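Local coordinates for outer membrane protein (Tpn50) (Borrelia burgdorferi, PDB 3OON) that probably binds peptidoglycan through this OmpA-like C-terminal domain, helping to tie the outer membrane to the cell wall, at residues A[72-77]-A[92-97]. Residues are numbered along the deposited sequence; the frame is centred on the assembly and turned at random.
With SO4 (sulfate ion), chain B.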
loop_
_atom_site.group_PDB
_atom_site.type_symbol
_atom_site.label_atom_id
_atom_site.label_comp_id
_atom_site.label_asym_id
_atom_site.label_seq_id
_atom_site.Cartn_x
_atom_site.Cartn_y
_atom_site.Cartn_z
ATOM N N LYS A 72 -8.948 -20.449 8.536
ATOM C CA LYS A 72 -9.611 -20.764 7.262
ATOM C C LYS A 72 -9.838 -19.523 6.394
ATOM O O LYS A 72 -9.888 -19.617 5.164
ATOM C CB LYS A 72 -10.923 -21.521 7.490
ATOM C CG LYS A 72 -10.747 -22.821 8.282
ATOM C CD LYS A 72 -11.946 -23.738 8.173
ATOM C CE LYS A 72 -11.832 -24.645 6.954
ATOM N NZ LYS A 72 -12.868 -25.720 6.938
ATOM N N ARG A 73 -9.977 -18.366 7.044
ATOM C CA ARG A 73 -10.053 -17.079 6.343
ATOM C C ARG A 73 -8.720 -16.737 5.670
ATOM O O ARG A 73 -8.708 -16.367 4.498
ATOM C CB ARG A 73 -10.495 -15.955 7.289
ATOM C CG ARG A 73 -11.982 -15.968 7.519
ATOM C CD ARG A 73 -12.431 -14.930 8.526
ATOM N NE ARG A 73 -13.878 -14.997 8.653
ATOM C CZ ARG A 73 -14.567 -14.470 9.657
ATOM N NH1 ARG A 73 -13.942 -13.826 10.628
ATOM N NH2 ARG A 73 -15.884 -14.590 9.692
ATOM N N ALA A 74 -7.616 -16.880 6.403
ATOM C CA ALA A 74 -6.278 -16.733 5.817
ATOM C C ALA A 74 -6.083 -17.697 4.641
ATOM O O ALA A 74 -5.546 -17.327 3.586
ATOM C CB ALA A 74 -5.200 -16.957 6.886
ATOM N N ARG A 75 -6.516 -18.936 4.831
ATOM C CA ARG A 75 -6.407 -19.957 3.783
ATOM C C ARG A 75 -7.248 -19.664 2.539
ATOM O O ARG A 75 -6.800 -19.925 1.418
ATOM C CB ARG A 75 -6.706 -21.347 4.350
ATOM C CG ARG A 75 -5.531 -21.893 5.112
ATOM C CD ARG A 75 -5.723 -23.310 5.618
ATOM N NE ARG A 75 -4.553 -23.702 6.402
ATOM C CZ ARG A 75 -3.439 -24.223 5.895
ATOM N NH1 ARG A 75 -3.323 -24.450 4.587
ATOM N NH2 ARG A 75 -2.436 -24.527 6.706
ATOM N N ALA A 76 -8.447 -19.114 2.725
ATOM C CA ALA A 76 -9.289 -18.703 1.594
ATOM C C ALA A 76 -8.558 -17.676 0.709
ATOM O O ALA A 76 -8.591 -17.776 -0.523
ATOM C CB ALA A 76 -10.612 -18.136 2.096
ATOM N N ILE A 77 -7.894 -16.706 1.343
ATOM C CA ILE A 77 -7.108 -15.688 0.635
ATOM C C ILE A 77 -5.911 -16.324 -0.070
ATOM O O ILE A 77 -5.681 -16.088 -1.269
ATOM C CB ILE A 77 -6.629 -14.550 1.585
ATOM C CG1 ILE A 77 -7.824 -13.887 2.302
ATOM C CG2 ILE A 77 -5.766 -13.525 0.829
ATOM C CD1 ILE A 77 -8.756 -13.109 1.427
ATOM N N ILE A 92 3.780 -19.958 1.345
ATOM C CA ILE A 92 2.760 -19.297 2.192
ATOM C C ILE A 92 2.601 -19.881 3.602
ATOM O O ILE A 92 2.294 -21.065 3.769
ATOM C CB ILE A 92 1.363 -19.261 1.514
ATOM C CG1 ILE A 92 1.469 -18.741 0.080
ATOM C CG2 ILE A 92 0.384 -18.389 2.347
ATOM C CD1 ILE A 92 0.154 -18.798 -0.693
ATOM N N LEU A 93 2.811 -19.039 4.611
ATOM C CA LEU A 93 2.493 -19.387 5.986
ATOM C C LEU A 93 1.105 -18.829 6.287
ATOM O O LEU A 93 0.775 -17.718 5.861
ATOM C CB LEU A 93 3.517 -18.791 6.959
ATOM C CG LEU A 93 4.944 -19.337 7.008
ATOM C CD1 LEU A 93 5.898 -18.371 7.689
ATOM C CD2 LEU A 93 4.977 -20.678 7.708
ATOM N N PHE A 94 0.298 -19.623 6.985
ATOM C CA PHE A 94 -1.074 -19.260 7.356
ATOM C C PHE A 94 -1.181 -19.236 8.868
ATOM O O PHE A 94 -0.835 -20.222 9.526
ATOM C CB PHE A 94 -2.071 -20.294 6.826
ATOM C CG PHE A 94 -2.102 -20.418 5.340
ATOM C CD1 PHE A 94 -2.857 -19.536 4.570
ATOM C CD2 PHE A 94 -1.400 -21.438 4.699
ATOM C CE1 PHE A 94 -2.910 -19.660 3.175
ATOM C CE2 PHE A 94 -1.439 -21.573 3.307
ATOM C CZ PHE A 94 -2.200 -20.682 2.543
ATOM N N LYS A 95 -1.666 -18.127 9.419
ATOM C CA LYS A 95 -1.818 -17.973 10.853
ATOM C C LYS A 95 -3.213 -17.453 11.191
ATOM O O LYS A 95 -3.658 -16.455 10.633
ATOM C CB LYS A 95 -0.761 -16.994 11.389
ATOM C CG LYS A 95 -0.973 -16.495 12.808
ATOM C CD LYS A 95 -0.516 -17.504 13.832
ATOM C CE LYS A 95 -0.244 -16.849 15.172
ATOM N NZ LYS A 95 -0.102 -17.872 16.249
ATOM N N GLY A 96 -3.893 -18.127 12.110
ATOM C CA GLY A 96 -5.167 -17.624 12.630
ATOM C C GLY A 96 -4.974 -17.111 14.047
ATOM O O GLY A 96 -4.372 -17.797 14.878
ATOM N N TRP A 97 -5.473 -15.902 14.323
ATOM C CA TRP A 97 -5.368 -15.294 15.649
ATOM C C TRP A 97 -6.663 -15.400 16.451
ATOM O O TRP A 97 -6.760 -14.896 17.579
ATOM C CB TRP A 97 -4.996 -13.818 15.504
ATOM C CG TRP A 97 -3.573 -13.601 15.181
ATOM C CD1 TRP A 97 -3.057 -13.246 13.970
ATOM C CD2 TRP A 97 -2.464 -13.726 16.072
ATOM N NE1 TRP A 97 -1.691 -13.135 14.051
ATOM C CE2 TRP A 97 -1.298 -13.423 15.330
ATOM C CE3 TRP A 97 -2.338 -14.060 17.430
ATOM C CZ2 TRP A 97 -0.019 -13.444 15.899
ATOM C CZ3 TRP A 97 -1.062 -14.086 17.994
ATOM C CH2 TRP A 97 0.078 -13.778 17.226
HETATM S S SO4 B . -16.598 -13.302 13.260
HETATM O O1 SO4 B . -17.714 -12.363 13.363
HETATM O O2 SO4 B . -15.401 -12.610 12.798
HETATM O O3 SO4 B . -16.365 -13.864 14.589
HETATM O O4 SO4 B . -16.969 -14.372 12.340
HETATM O O HOH W 1 -1.310 -23.123 9.194
#
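In the beta-alpha-beta unit of this OmpA-like domain, helix 63-83 packs on strand 92-96, outermost in this chain's sheet, through Arg-75 and Phe-94. The axes of helix segment 72-77 and strand 92-96 approach to 7.3 Å and run roughly antiparallel, at 149°. Arg-75 lies over one face of the Phe-94 ring. Its CG makes a CH-pi contact, 3.8 Å from the ring centroid. The chain is extended from CG to NE, and the last torsion, -86°, turns the guanidinium over the CD2 side of the same face, where NH1 is 3.6 Å from Phe-94 CD2. A salt bridge from Arg-75 NE to Glu-71 helps fix this group. Ile-92 CG2 lies over the opposite face, toward the rim. Ala-74 meets the ring edge: its O is 3.5 Å from Phe-94 CE1, and its CB is 4.2 Å from CD1. On the same helix, the extended chain of Arg-73 reaches a sulfate, probably from the crystallisation liquor, also held by Arg-115 NE and the backbone N atoms of Glu-58 and Gln-59. Arg-73 NH1 donates to sulfate O2 at 2.9 Å, nearly straight at 177°. No direct hydrogen bond joins the two segments, but one water receives a weak bond from Arg-75 NH2 and donates to Phe-94 O at 3.0 Å.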